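Local structure of GTP pyrophosphokinase YjbM (Bacillus subtilis, 5DEC) at residues Y123-Y132 / V143-M154. The protein makes the alarmone (p)ppGpp by transferring pyrophosphate from ATP to GTP or GDP, working as an allosterically regulated homotetramer. Numbering follows the deposited sequence.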
loop_
_atom_site.group_PDB
_atom_site.type_symbol
_atom_site.label_atom_id
_atom_site.label_comp_id
_atom_site.label_asym_id
_atom_site.label_seq_id
_atom_site.Cartn_x
_atom_site.Cartn_y
_atom_site.Cartn_z
ATOM N N TYR B 123 26.580 -14.680 12.099
ATOM C CA TYR B 123 25.486 -13.693 12.116
ATOM C C TYR B 123 26.060 -12.295 12.174
ATOM O O TYR B 123 26.891 -11.996 13.024
ATOM C CB TYR B 123 24.539 -13.912 13.306
ATOM C CG TYR B 123 23.393 -12.909 13.415
ATOM C CD1 TYR B 123 22.255 -13.022 12.615
ATOM C CD2 TYR B 123 23.451 -11.855 14.327
ATOM C CE1 TYR B 123 21.205 -12.100 12.714
ATOM C CE2 TYR B 123 22.410 -10.936 14.440
ATOM C CZ TYR B 123 21.290 -11.067 13.633
ATOM O OH TYR B 123 20.257 -10.161 13.743
ATOM N N ARG B 124 25.639 -11.457 11.234
ATOM C CA ARG B 124 26.048 -10.059 11.188
ATOM C C ARG B 124 24.800 -9.157 11.164
ATOM O O ARG B 124 23.951 -9.312 10.273
ATOM C CB ARG B 124 26.909 -9.861 9.948
ATOM C CG ARG B 124 28.193 -10.684 9.994
ATOM C CD ARG B 124 28.764 -10.906 8.592
ATOM N NE ARG B 124 29.057 -9.677 7.875
ATOM C CZ ARG B 124 28.636 -9.425 6.636
ATOM N NH1 ARG B 124 27.874 -10.306 5.991
ATOM N NH2 ARG B 124 28.956 -8.278 6.054
ATOM N N SER B 125 24.708 -8.214 12.110
ATOM C CA SER B 125 23.566 -7.286 12.214
ATOM C C SER B 125 23.789 -6.260 13.327
ATOM O O SER B 125 24.415 -6.561 14.343
ATOM C CB SER B 125 22.253 -8.046 12.465
ATOM O OG SER B 125 21.117 -7.193 12.424
ATOM N N TYR B 126 23.311 -5.036 13.129
ATOM C CA TYR B 126 23.299 -4.082 14.230
ATOM C C TYR B 126 21.895 -3.972 14.814
ATOM O O TYR B 126 20.934 -3.787 14.069
ATOM C CB TYR B 126 23.775 -2.717 13.767
ATOM C CG TYR B 126 23.699 -1.663 14.842
ATOM C CD1 TYR B 126 24.732 -1.498 15.751
ATOM C CD2 TYR B 126 22.584 -0.829 14.948
ATOM C CE1 TYR B 126 24.666 -0.529 16.733
ATOM C CE2 TYR B 126 22.510 0.136 15.929
ATOM C CZ TYR B 126 23.554 0.282 16.816
ATOM O OH TYR B 126 23.487 1.251 17.788
ATOM N N HIS B 127 21.773 -4.046 16.136
ATOM C CA HIS B 127 20.467 -3.941 16.767
ATOM C C HIS B 127 20.355 -2.694 17.624
ATOM O O HIS B 127 21.296 -2.318 18.334
ATOM C CB HIS B 127 20.171 -5.155 17.660
ATOM C CG HIS B 127 20.136 -6.462 16.944
ATOM N ND1 HIS B 127 19.528 -7.579 17.474
ATOM C CD2 HIS B 127 20.607 -6.840 15.725
ATOM C CE1 HIS B 127 19.644 -8.589 16.632
ATOM N NE2 HIS B 127 20.296 -8.161 15.560
ATOM N N LEU B 128 19.195 -2.051 17.566
ATOM C CA LEU B 128 18.851 -1.119 18.630
ATOM C C LEU B 128 17.382 -1.273 19.010
ATOM O O LEU B 128 16.587 -1.837 18.264
ATOM C CB LEU B 128 19.185 0.316 18.246
ATOM C CG LEU B 128 18.597 0.980 17.020
ATOM C CD1 LEU B 128 17.302 1.664 17.356
ATOM C CD2 LEU B 128 19.599 2.001 16.544
ATOM N N VAL B 129 17.035 -0.782 20.187
ATOM C CA VAL B 129 15.673 -0.880 20.674
ATOM C C VAL B 129 15.203 0.526 20.992
ATOM O O VAL B 129 15.898 1.247 21.690
ATOM C CB VAL B 129 15.581 -1.742 21.942
ATOM C CG1 VAL B 129 14.148 -1.787 22.424
ATOM C CG2 VAL B 129 16.124 -3.159 21.678
ATOM N N VAL B 130 14.037 0.918 20.489
ATOM C CA VAL B 130 13.524 2.253 20.777
ATOM C C VAL B 130 12.254 2.176 21.599
ATOM O O VAL B 130 11.522 1.178 21.556
ATOM C CB VAL B 130 13.207 3.073 19.484
ATOM C CG1 VAL B 130 14.419 3.178 18.570
ATOM C CG2 VAL B 130 12.036 2.468 18.729
ATOM N N LEU B 131 11.988 3.243 22.343
ATOM C CA LEU B 131 10.730 3.357 23.049
ATOM C C LEU B 131 9.855 4.347 22.277
ATOM O O LEU B 131 10.163 5.542 22.214
ATOM C CB LEU B 131 10.971 3.811 24.492
ATOM C CG LEU B 131 9.781 3.712 25.448
ATOM C CD1 LEU B 131 9.366 2.261 25.596
ATOM C CD2 LEU B 131 10.128 4.323 26.827
ATOM N N TYR B 132 8.782 3.841 21.670
ATOM C CA TYR B 132 7.955 4.643 20.764
ATOM C C TYR B 132 6.678 5.100 21.482
ATOM O O TYR B 132 5.883 4.252 21.915
ATOM C CB TYR B 132 7.592 3.834 19.494
ATOM C CG TYR B 132 6.874 4.657 18.437
ATOM C CD1 TYR B 132 7.572 5.562 17.656
ATOM C CD2 TYR B 132 5.504 4.537 18.235
ATOM C CE1 TYR B 132 6.935 6.328 16.695
ATOM C CE2 TYR B 132 4.850 5.304 17.278
ATOM C CZ TYR B 132 5.580 6.203 16.510
ATOM O OH TYR B 132 4.972 6.986 15.551
ATOM N N VAL B 143 5.713 1.852 23.568
ATOM C CA VAL B 143 5.987 0.471 23.171
ATOM C C VAL B 143 7.425 0.289 22.703
ATOM O O VAL B 143 8.020 1.170 22.069
ATOM C CB VAL B 143 5.015 -0.032 22.068
ATOM C CG1 VAL B 143 3.572 0.271 22.446
ATOM C CG2 VAL B 143 5.348 0.568 20.752
ATOM N N LEU B 144 7.982 -0.862 23.064
ATOM C CA LEU B 144 9.331 -1.236 22.672
ATOM C C LEU B 144 9.296 -1.757 21.256
ATOM O O LEU B 144 8.408 -2.533 20.894
ATOM C CB LEU B 144 9.899 -2.293 23.610
ATOM C CG LEU B 144 10.161 -1.803 25.020
ATOM C CD1 LEU B 144 10.427 -2.978 25.945
ATOM C CD2 LEU B 144 11.345 -0.844 24.974
ATOM N N VAL B 145 10.236 -1.287 20.446
ATOM C CA VAL B 145 10.355 -1.725 19.064
ATOM C C VAL B 145 11.816 -2.010 18.776
ATOM O O VAL B 145 12.667 -1.137 18.980
ATOM C CB VAL B 145 9.864 -0.664 18.064
ATOM C CG1 VAL B 145 9.960 -1.193 16.646
ATOM C CG2 VAL B 145 8.413 -0.211 18.399
ATOM N N GLU B 146 12.113 -3.216 18.308
ATOM C CA GLU B 146 13.486 -3.530 17.917
ATOM C C GLU B 146 13.736 -3.072 16.482
ATOM O O GLU B 146 12.932 -3.329 15.593
ATOM C CB GLU B 146 13.765 -5.024 18.021
ATOM C CG GLU B 146 15.184 -5.387 17.594
ATOM C CD GLU B 146 15.374 -6.892 17.467
ATOM O OE1 GLU B 146 15.060 -7.431 16.381
ATOM O OE2 GLU B 146 15.803 -7.528 18.450
ATOM N N ILE B 147 14.843 -2.377 16.257
ATOM C CA ILE B 147 15.208 -1.983 14.903
ATOM C C ILE B 147 16.567 -2.615 14.588
ATOM O O ILE B 147 17.537 -2.369 15.297
ATOM C CB ILE B 147 15.333 -0.464 14.733
ATOM C CG1 ILE B 147 14.044 0.258 15.138
ATOM C CG2 ILE B 147 15.718 -0.132 13.272
ATOM C CD1 ILE B 147 14.126 1.763 14.976
ATOM N N GLN B 148 16.634 -3.452 13.563
ATOM C CA GLN B 148 17.928 -3.985 13.118
ATOM C C GLN B 148 18.385 -3.288 11.849
ATOM O O GLN B 148 17.564 -2.912 11.017
ATOM C CB GLN B 148 17.871 -5.486 12.870
ATOM C CG GLN B 148 17.409 -6.321 14.047
ATOM C CD GLN B 148 17.670 -7.805 13.810
ATOM O OE1 GLN B 148 18.567 -8.172 13.045
ATOM N NE2 GLN B 148 16.854 -8.656 14.416
ATOM N N ILE B 149 19.694 -3.073 11.722
ATOM C CA ILE B 149 20.246 -2.467 10.523
ATOM C C ILE B 149 21.248 -3.476 9.914
ATOM O O ILE B 149 22.125 -3.958 10.614
ATOM C CB ILE B 149 20.933 -1.140 10.840
ATOM C CG1 ILE B 149 20.066 -0.321 11.825
ATOM C CG2 ILE B 149 21.236 -0.344 9.538
ATOM C CD1 ILE B 149 20.753 0.948 12.290
ATOM N N ARG B 150 21.094 -3.785 8.631
ATOM C CA ARG B 150 21.869 -4.844 7.981
ATOM C C ARG B 150 22.235 -4.446 6.580
ATOM O O ARG B 150 21.472 -3.747 5.936
ATOM C CB ARG B 150 21.057 -6.145 7.893
ATOM C CG ARG B 150 20.543 -6.718 9.190
ATOM C CD ARG B 150 19.590 -7.859 8.884
ATOM N NE ARG B 150 19.290 -8.669 10.054
ATOM C CZ ARG B 150 18.514 -9.741 10.028
ATOM N NH1 ARG B 150 17.965 -10.129 8.885
ATOM N NH2 ARG B 150 18.312 -10.441 11.135
ATOM N N THR B 151 23.366 -4.927 6.065
ATOM C CA THR B 151 23.561 -4.829 4.623
ATOM C C THR B 151 22.662 -5.848 3.953
ATOM O O THR B 151 22.144 -6.754 4.612
ATOM C CB THR B 151 25.025 -5.070 4.168
ATOM O OG1 THR B 151 25.431 -6.383 4.569
ATOM C CG2 THR B 151 25.979 -4.045 4.794
ATOM N N LEU B 152 22.480 -5.690 2.647
ATOM C CA LEU B 152 21.725 -6.632 1.843
ATOM C C LEU B 152 22.270 -8.063 1.988
ATOM O O LEU B 152 21.504 -9.020 2.113
ATOM C CB LEU B 152 21.750 -6.199 0.369
ATOM C CG LEU B 152 21.065 -4.858 0.034
ATOM C CD1 LEU B 152 21.368 -4.376 -1.399
ATOM C CD2 LEU B 152 19.570 -4.965 0.251
ATOM N N ALA B 153 23.593 -8.194 1.950
ATOM C CA ALA B 153 24.245 -9.494 2.015
ATOM C C ALA B 153 24.091 -10.145 3.391
ATOM O O ALA B 153 23.843 -11.346 3.491
ATOM C CB ALA B 153 25.722 -9.351 1.650
ATOM N N MET B 154 24.250 -9.347 4.451
ATOM C CA MET B 154 23.947 -9.782 5.824
ATOM C C MET B 154 22.503 -10.258 5.949
ATOM O O MET B 154 22.211 -11.256 6.608
ATOM C CB MET B 154 24.153 -8.623 6.807
ATOM C CG MET B 154 25.583 -8.179 6.979
ATOM S SD MET B 154 25.703 -6.524 7.710
ATOM C CE MET B 154 24.768 -6.611 9.163
HETATM O O HOH W 1 17.868 -11.327 14.261
HETATM O O HOH W 2 24.024 -11.564 8.868
#
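Gln148 lays its amide over one face of the His127 imidazole, the planes 28° apart and CD 3.2 Å from His127 NE2. Its CG also makes a CH-pi contact, 3.8 Å from the centroid of the His127 ring. As a non-hydrogen-bonded pair of the antiparallel strands the two leave the same face, and like first torsions (chi1 -56° for Gln148, -61° for His127) turn them the same way. Gln148 OE1 accepts from Ser125 OG at 2.8 Å and, more weakly, from NE and NH2 of Arg150, whose NH1 is held by Asn155, while NE2 donates to Glu146 OE1 at 2.9 Å, reaching it from above the carboxylate plane. At the ring's edge, His127 NE2 is hydrogen-bonded to Tyr123 OH, and a water joins that hydroxyl to Gln148 NE2. A leucine in place of Gln148 would probably leave Ser125 OG without its acceptor and Glu146 OE1 without this donor, setting the carboxylate freer to turn. This polar end of the face lies at the product site: His127 binds the pppGpp product, and Glu146, the probable proton acceptor, touches the magnesium ligand Asp79.

Beneath it, antiparallel backbone pairing runs from Tyr126–Ile149 to Tyr132–Val143. The other face is largely apolar, with Ile149 CD1 3.7 Å from Tyr126 CD2 and Leu128, Val130, Val145 and Ile147 following along the sheet. Where the strand ends, Thr151 and Met154 form a capping box, and Met154 CG sits over one face of the Arg124 guanidinium, 3.3 Å from CZ; Arg124 is salt-bridged to Asp191, which Thr151 OG1 also meets by a hydrogen bond. The two strands form a hairpin in the middle of the mixed sheet, flanked by strands 107-113 and 81-87, with helices 90-102 and 11-38 packed against the Tyr126, Ile149, Tyr132 and Val143 face.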